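Long-range contact in Mlr3007 protein (Mesorhizobium loti, PDB 3QQM), which probably catalyses the pyridoxal-phosphate-dependent exchange of amino groups between leucine, isoleucine or valine and 2-oxoglutarate: residues N144-F158 with P169-R181. Numbering follows the deposited sequence.
Sequences NERGEICEGTITNVF and PRLDCGLLPGVLR
The ring of F158 turns its edge to R181, whose CA lies in the ring plane, 3.8 Å from F158 CZ. The R181 guanidinium carries L171 CD1 over one face and receives P169 O at its edge, bound by NH2, which also forms a salt bridge with E192. This is the cofactor domain of a class-IV aminotransferase: strands 149-152 and 156-160 meet the loop before helix 179-186, where V179 N binds the phosphate of the pyridoxal-lysine at position 118. At the N-cap, G178 suits its place because a side chain would run into N156 OD1. That oxygen accepts a hydrogen bond from a water, which in turn accepts one from R181 N, while N156 ND2 donates to L176 O (3.1 Å), so the amide ties the loop directly and the helix's first turn through water.

N144 suits the other end by donating and accepting. Its ND2 gives one N-H to a lone pair of C173 O (2.9 Å) and the other to E148 OE1, both within the amide plane, while OD1 takes R146 N and E148 N from opposite faces, the first making an Asx turn. With alanine in its place, C173 O would probably lose this donor and the N-H groups of R146 and E148 their acceptor, setting the turn free to shift. Between these ends, P169 lays its CG 3.2 Å from C150 O, and C150 SG lies 3.1 Å from G174 O.

E151 passes alongside L175, its CD 3.4 Å from L175 CB. Glutamate suits because its oxygens serve separate partners: Y125 OH bonds OE2, while L176 N meets OE1 almost straight (2.9 Å, 177°), from above the carboxylate plane.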
loop_
_atom_site.group_PDB
_atom_site.type_symbol
_atom_site.label_atom_id
_atom_site.label_comp_id
_atom_site.label_asym_id
_atom_site.label_seq_id
_atom_site.Cartn_x
_atom_site.Cartn_y
_atom_site.Cartn_z
ATOM N N ASN A 144 -2.351 -12.736 -10.187
ATOM C CA ASN A 144 -1.074 -13.290 -10.633
ATOM C C ASN A 144 -1.256 -14.342 -11.729
ATOM O O ASN A 144 -2.358 -14.521 -12.227
ATOM C CB ASN A 144 -0.305 -13.861 -9.441
ATOM C CG ASN A 144 -0.997 -15.069 -8.799
ATOM O OD1 ASN A 144 -1.916 -15.687 -9.388
ATOM N ND2 ASN A 144 -0.543 -15.428 -7.592
ATOM N N GLU A 145 -0.178 -15.066 -12.074
ATOM C CA GLU A 145 -0.226 -16.080 -13.174
ATOM C C GLU A 145 -1.147 -17.260 -12.923
ATOM O O GLU A 145 -1.401 -18.040 -13.815
ATOM C CB GLU A 145 1.187 -16.582 -13.588
ATOM C CG GLU A 145 1.988 -17.429 -12.590
ATOM C CD GLU A 145 2.613 -16.656 -11.393
ATOM O OE1 GLU A 145 2.240 -15.489 -11.110
ATOM O OE2 GLU A 145 3.488 -17.237 -10.735
ATOM N N ARG A 146 -1.620 -17.396 -11.690
ATOM C CA ARG A 146 -2.550 -18.471 -11.304
ATOM C C ARG A 146 -3.961 -17.927 -11.024
ATOM O O ARG A 146 -4.809 -18.617 -10.475
ATOM C CB ARG A 146 -1.974 -19.259 -10.128
ATOM C CG ARG A 146 -0.735 -20.063 -10.565
ATOM C CD ARG A 146 -0.111 -20.886 -9.471
ATOM N NE ARG A 146 0.383 -20.026 -8.408
ATOM C CZ ARG A 146 1.566 -19.406 -8.411
ATOM N NH1 ARG A 146 2.400 -19.519 -9.441
ATOM N NH2 ARG A 146 1.907 -18.638 -7.385
ATOM N N GLY A 147 -4.203 -16.689 -11.469
ATOM C CA GLY A 147 -5.507 -16.031 -11.326
ATOM C C GLY A 147 -5.945 -15.742 -9.906
ATOM O O GLY A 147 -7.138 -15.601 -9.637
ATOM N N GLU A 148 -4.977 -15.659 -9.005
ATOM C CA GLU A 148 -5.222 -15.384 -7.612
ATOM C C GLU A 148 -5.087 -13.890 -7.410
ATOM O O GLU A 148 -4.125 -13.279 -7.859
ATOM C CB GLU A 148 -4.204 -16.159 -6.754
ATOM C CG GLU A 148 -4.320 -17.691 -6.969
ATOM C CD GLU A 148 -3.113 -18.503 -6.521
ATOM O OE1 GLU A 148 -2.027 -17.931 -6.219
ATOM O OE2 GLU A 148 -3.265 -19.745 -6.519
ATOM N N ILE A 149 -6.082 -13.297 -6.775
ATOM C CA ILE A 149 -6.057 -11.895 -6.494
ATOM C C ILE A 149 -4.922 -11.644 -5.543
ATOM O O ILE A 149 -4.733 -12.404 -4.571
ATOM C CB ILE A 149 -7.354 -11.414 -5.818
ATOM C CG1 ILE A 149 -8.502 -11.449 -6.816
ATOM C CG2 ILE A 149 -7.189 -9.983 -5.268
ATOM C CD1 ILE A 149 -8.348 -10.436 -7.984
ATOM N N CYS A 150 -4.168 -10.586 -5.813
ATOM C CA CYS A 150 -3.062 -10.226 -4.963
ATOM C C CYS A 150 -3.316 -8.946 -4.128
ATOM O O CYS A 150 -3.267 -8.957 -2.873
ATOM C CB CYS A 150 -1.817 -10.013 -5.816
ATOM S SG CYS A 150 -1.198 -11.463 -6.755
ATOM N N GLU A 151 -3.611 -7.855 -4.825
ATOM C CA GLU A 151 -3.753 -6.549 -4.190
ATOM C C GLU A 151 -4.263 -5.505 -5.162
ATOM O O GLU A 151 -4.514 -5.787 -6.337
ATOM C CB GLU A 151 -2.348 -6.102 -3.719
ATOM C CG GLU A 151 -1.335 -5.987 -4.900
ATOM C CD GLU A 151 0.139 -5.694 -4.487
ATOM O OE1 GLU A 151 0.400 -5.268 -3.330
ATOM O OE2 GLU A 151 1.042 -5.885 -5.355
ATOM N N GLY A 152 -4.453 -4.300 -4.650
ATOM C CA GLY A 152 -4.839 -3.167 -5.460
ATOM C C GLY A 152 -3.556 -2.430 -5.839
ATOM O O GLY A 152 -2.465 -2.753 -5.325
ATOM N N THR A 153 -3.661 -1.468 -6.741
ATOM C CA THR A 153 -2.515 -0.679 -7.121
ATOM C C THR A 153 -1.916 0.084 -5.906
ATOM O O THR A 153 -0.707 0.344 -5.874
ATOM C CB THR A 153 -2.878 0.359 -8.193
ATOM O OG1 THR A 153 -3.731 1.376 -7.632
ATOM C CG2 THR A 153 -3.562 -0.323 -9.405
ATOM N N ILE A 154 -2.742 0.465 -4.927
ATOM C CA ILE A 154 -2.225 1.187 -3.750
ATOM C C ILE A 154 -2.808 0.684 -2.435
ATOM O O ILE A 154 -2.705 1.358 -1.393
ATOM C CB ILE A 154 -2.469 2.725 -3.843
ATOM C CG1 ILE A 154 -3.971 3.014 -3.920
ATOM C CG2 ILE A 154 -1.726 3.309 -5.024
ATOM C CD1 ILE A 154 -4.349 4.506 -3.940
ATOM N N THR A 155 -3.394 -0.503 -2.478
ATOM C CA THR A 155 -4.029 -1.080 -1.313
ATOM C C THR A 155 -3.908 -2.587 -1.292
ATOM O O THR A 155 -3.579 -3.198 -2.294
ATOM C CB THR A 155 -5.543 -0.794 -1.335
ATOM O OG1 THR A 155 -6.079 -1.230 -2.586
ATOM C CG2 THR A 155 -5.869 0.699 -1.178
ATOM N N ASN A 156 -4.130 -3.162 -0.107
ATOM C CA ASN A 156 -4.216 -4.589 0.073
ATOM C C ASN A 156 -5.724 -4.882 0.146
ATOM O O ASN A 156 -6.502 -4.001 0.494
ATOM C CB ASN A 156 -3.487 -5.045 1.325
ATOM C CG ASN A 156 -1.965 -5.022 1.161
ATOM O OD1 ASN A 156 -1.262 -4.299 1.868
ATOM N ND2 ASN A 156 -1.458 -5.799 0.195
ATOM N N VAL A 157 -6.113 -6.115 -0.179
ATOM C CA VAL A 157 -7.515 -6.542 -0.226
ATOM C C VAL A 157 -7.897 -7.346 0.998
ATOM O O VAL A 157 -7.115 -8.135 1.494
ATOM C CB VAL A 157 -7.759 -7.409 -1.486
ATOM C CG1 VAL A 157 -9.225 -7.882 -1.562
ATOM C CG2 VAL A 157 -7.366 -6.638 -2.736
ATOM N N PHE A 158 -9.121 -7.150 1.470
ATOM C CA PHE A 158 -9.621 -7.831 2.656
ATOM C C PHE A 158 -11.054 -8.217 2.382
ATOM O O PHE A 158 -11.915 -7.342 2.134
ATOM C CB PHE A 158 -9.539 -6.911 3.865
ATOM C CG PHE A 158 -8.153 -6.399 4.134
ATOM C CD1 PHE A 158 -7.707 -5.241 3.535
ATOM C CD2 PHE A 158 -7.308 -7.072 4.985
ATOM C CE1 PHE A 158 -6.453 -4.770 3.766
ATOM C CE2 PHE A 158 -6.049 -6.630 5.208
ATOM C CZ PHE A 158 -5.610 -5.458 4.603
ATOM N N PRO A 169 -5.018 -11.814 0.652
ATOM C CA PRO A 169 -4.123 -12.681 -0.081
ATOM C C PRO A 169 -2.783 -12.985 0.626
ATOM O O PRO A 169 -2.123 -12.087 1.161
ATOM C CB PRO A 169 -3.909 -11.919 -1.378
ATOM C CG PRO A 169 -5.155 -11.218 -1.588
ATOM C CD PRO A 169 -5.550 -10.759 -0.230
ATOM N N ARG A 170 -2.411 -14.262 0.591
ATOM C CA ARG A 170 -1.174 -14.754 1.184
ATOM C C ARG A 170 -0.028 -14.129 0.437
ATOM O O ARG A 170 -0.068 -14.003 -0.772
ATOM C CB ARG A 170 -1.127 -16.284 1.112
ATOM C CG ARG A 170 -0.207 -16.913 2.098
ATOM C CD ARG A 170 -0.413 -18.425 2.197
ATOM N NE ARG A 170 0.166 -19.138 1.069
ATOM C CZ ARG A 170 0.051 -20.449 0.870
ATOM N NH1 ARG A 170 -0.697 -21.198 1.672
ATOM N NH2 ARG A 170 0.652 -21.004 -0.169
ATOM N N LEU A 171 1.011 -13.770 1.172
ATOM C CA LEU A 171 2.154 -13.067 0.628
ATOM C C LEU A 171 2.831 -13.749 -0.591
ATOM O O LEU A 171 3.219 -13.051 -1.550
ATOM C CB LEU A 171 3.177 -12.830 1.731
ATOM C CG LEU A 171 4.205 -11.755 1.407
ATOM C CD1 LEU A 171 3.485 -10.402 1.157
ATOM C CD2 LEU A 171 5.236 -11.661 2.555
ATOM N N ASP A 172 2.961 -15.076 -0.574
ATOM C CA ASP A 172 3.579 -15.765 -1.703
ATOM C C ASP A 172 2.800 -15.602 -3.038
ATOM O O ASP A 172 3.282 -16.026 -4.060
ATOM C CB ASP A 172 3.853 -17.252 -1.406
ATOM C CG ASP A 172 2.593 -18.032 -1.062
ATOM O OD1 ASP A 172 1.528 -17.406 -0.775
ATOM O OD2 ASP A 172 2.669 -19.275 -1.042
ATOM N N CYS A 173 1.607 -15.007 -3.016
ATOM C CA CYS A 173 0.853 -14.758 -4.253
ATOM C C CYS A 173 1.509 -13.664 -5.136
ATOM O O CYS A 173 1.283 -13.608 -6.355
ATOM C CB CYS A 173 -0.610 -14.364 -3.951
ATOM S SG CYS A 173 -1.726 -15.702 -3.345
ATOM N N GLY A 174 2.282 -12.779 -4.506
ATOM C CA GLY A 174 2.969 -11.692 -5.199
ATOM C C GLY A 174 2.262 -10.386 -4.911
ATOM O O GLY A 174 1.339 -9.984 -5.635
ATOM N N LEU A 175 2.673 -9.744 -3.825
ATOM C CA LEU A 175 2.106 -8.453 -3.386
ATOM C C LEU A 175 2.992 -7.794 -2.311
ATOM O O LEU A 175 3.929 -8.408 -1.778
ATOM C CB LEU A 175 0.705 -8.619 -2.794
ATOM C CG LEU A 175 0.619 -9.728 -1.721
ATOM C CD1 LEU A 175 -0.129 -9.301 -0.456
ATOM C CD2 LEU A 175 0.059 -11.023 -2.332
ATOM N N LEU A 176 2.665 -6.547 -1.997
ATOM C CA LEU A 176 3.360 -5.799 -0.986
ATOM C C LEU A 176 2.828 -6.152 0.410
ATOM O O LEU A 176 1.624 -6.144 0.635
ATOM C CB LEU A 176 3.151 -4.324 -1.209
ATOM C CG LEU A 176 3.905 -3.425 -0.249
ATOM C CD1 LEU A 176 5.351 -3.434 -0.623
ATOM C CD2 LEU A 176 3.350 -1.982 -0.260
ATOM N N PRO A 177 3.729 -6.505 1.346
ATOM C CA PRO A 177 3.229 -6.739 2.672
ATOM C C PRO A 177 2.937 -5.382 3.261
ATOM O O PRO A 177 3.826 -4.744 3.819
ATOM C CB PRO A 177 4.405 -7.426 3.393
ATOM C CG PRO A 177 5.608 -6.969 2.675
ATOM C CD PRO A 177 5.154 -6.855 1.224
ATOM N N GLY A 178 1.711 -4.913 3.074
ATOM C CA GLY A 178 1.302 -3.624 3.584
ATOM C C GLY A 178 1.343 -3.527 5.092
ATOM O O GLY A 178 1.229 -4.524 5.811
ATOM N N VAL A 179 1.524 -2.297 5.552
ATOM C CA VAL A 179 1.588 -1.957 6.953
ATOM C C VAL A 179 0.203 -2.069 7.638
ATOM O O VAL A 179 0.116 -2.539 8.748
ATOM C CB VAL A 179 2.217 -0.562 7.109
ATOM C CG1 VAL A 179 1.862 0.094 8.464
ATOM C CG2 VAL A 179 3.749 -0.660 6.869
ATOM N N LEU A 180 -0.859 -1.607 7.002
ATOM C CA LEU A 180 -2.176 -1.798 7.593
ATOM C C LEU A 180 -2.382 -3.317 7.630
ATOM O O LEU A 180 -2.744 -3.876 8.649
ATOM C CB LEU A 180 -3.271 -1.133 6.769
ATOM C CG LEU A 180 -4.703 -1.451 7.224
ATOM C CD1 LEU A 180 -4.990 -0.871 8.632
ATOM C CD2 LEU A 180 -5.768 -0.975 6.243
ATOM N N ARG A 181 -2.082 -3.969 6.514
ATOM C CA ARG A 181 -2.223 -5.420 6.376
ATOM C C ARG A 181 -1.533 -6.119 7.509
ATOM O O ARG A 181 -2.111 -6.979 8.147
ATOM C CB ARG A 181 -1.612 -5.891 5.063
ATOM C CG ARG A 181 -1.636 -7.396 4.830
ATOM C CD ARG A 181 -0.885 -7.713 3.536
ATOM N NE ARG A 181 -0.862 -9.139 3.208
ATOM C CZ ARG A 181 0.018 -10.007 3.670
ATOM N NH1 ARG A 181 0.978 -9.620 4.511
ATOM N NH2 ARG A 181 -0.066 -11.282 3.292
HETATM O O HOH W 1 -1.825 -2.567 3.891
#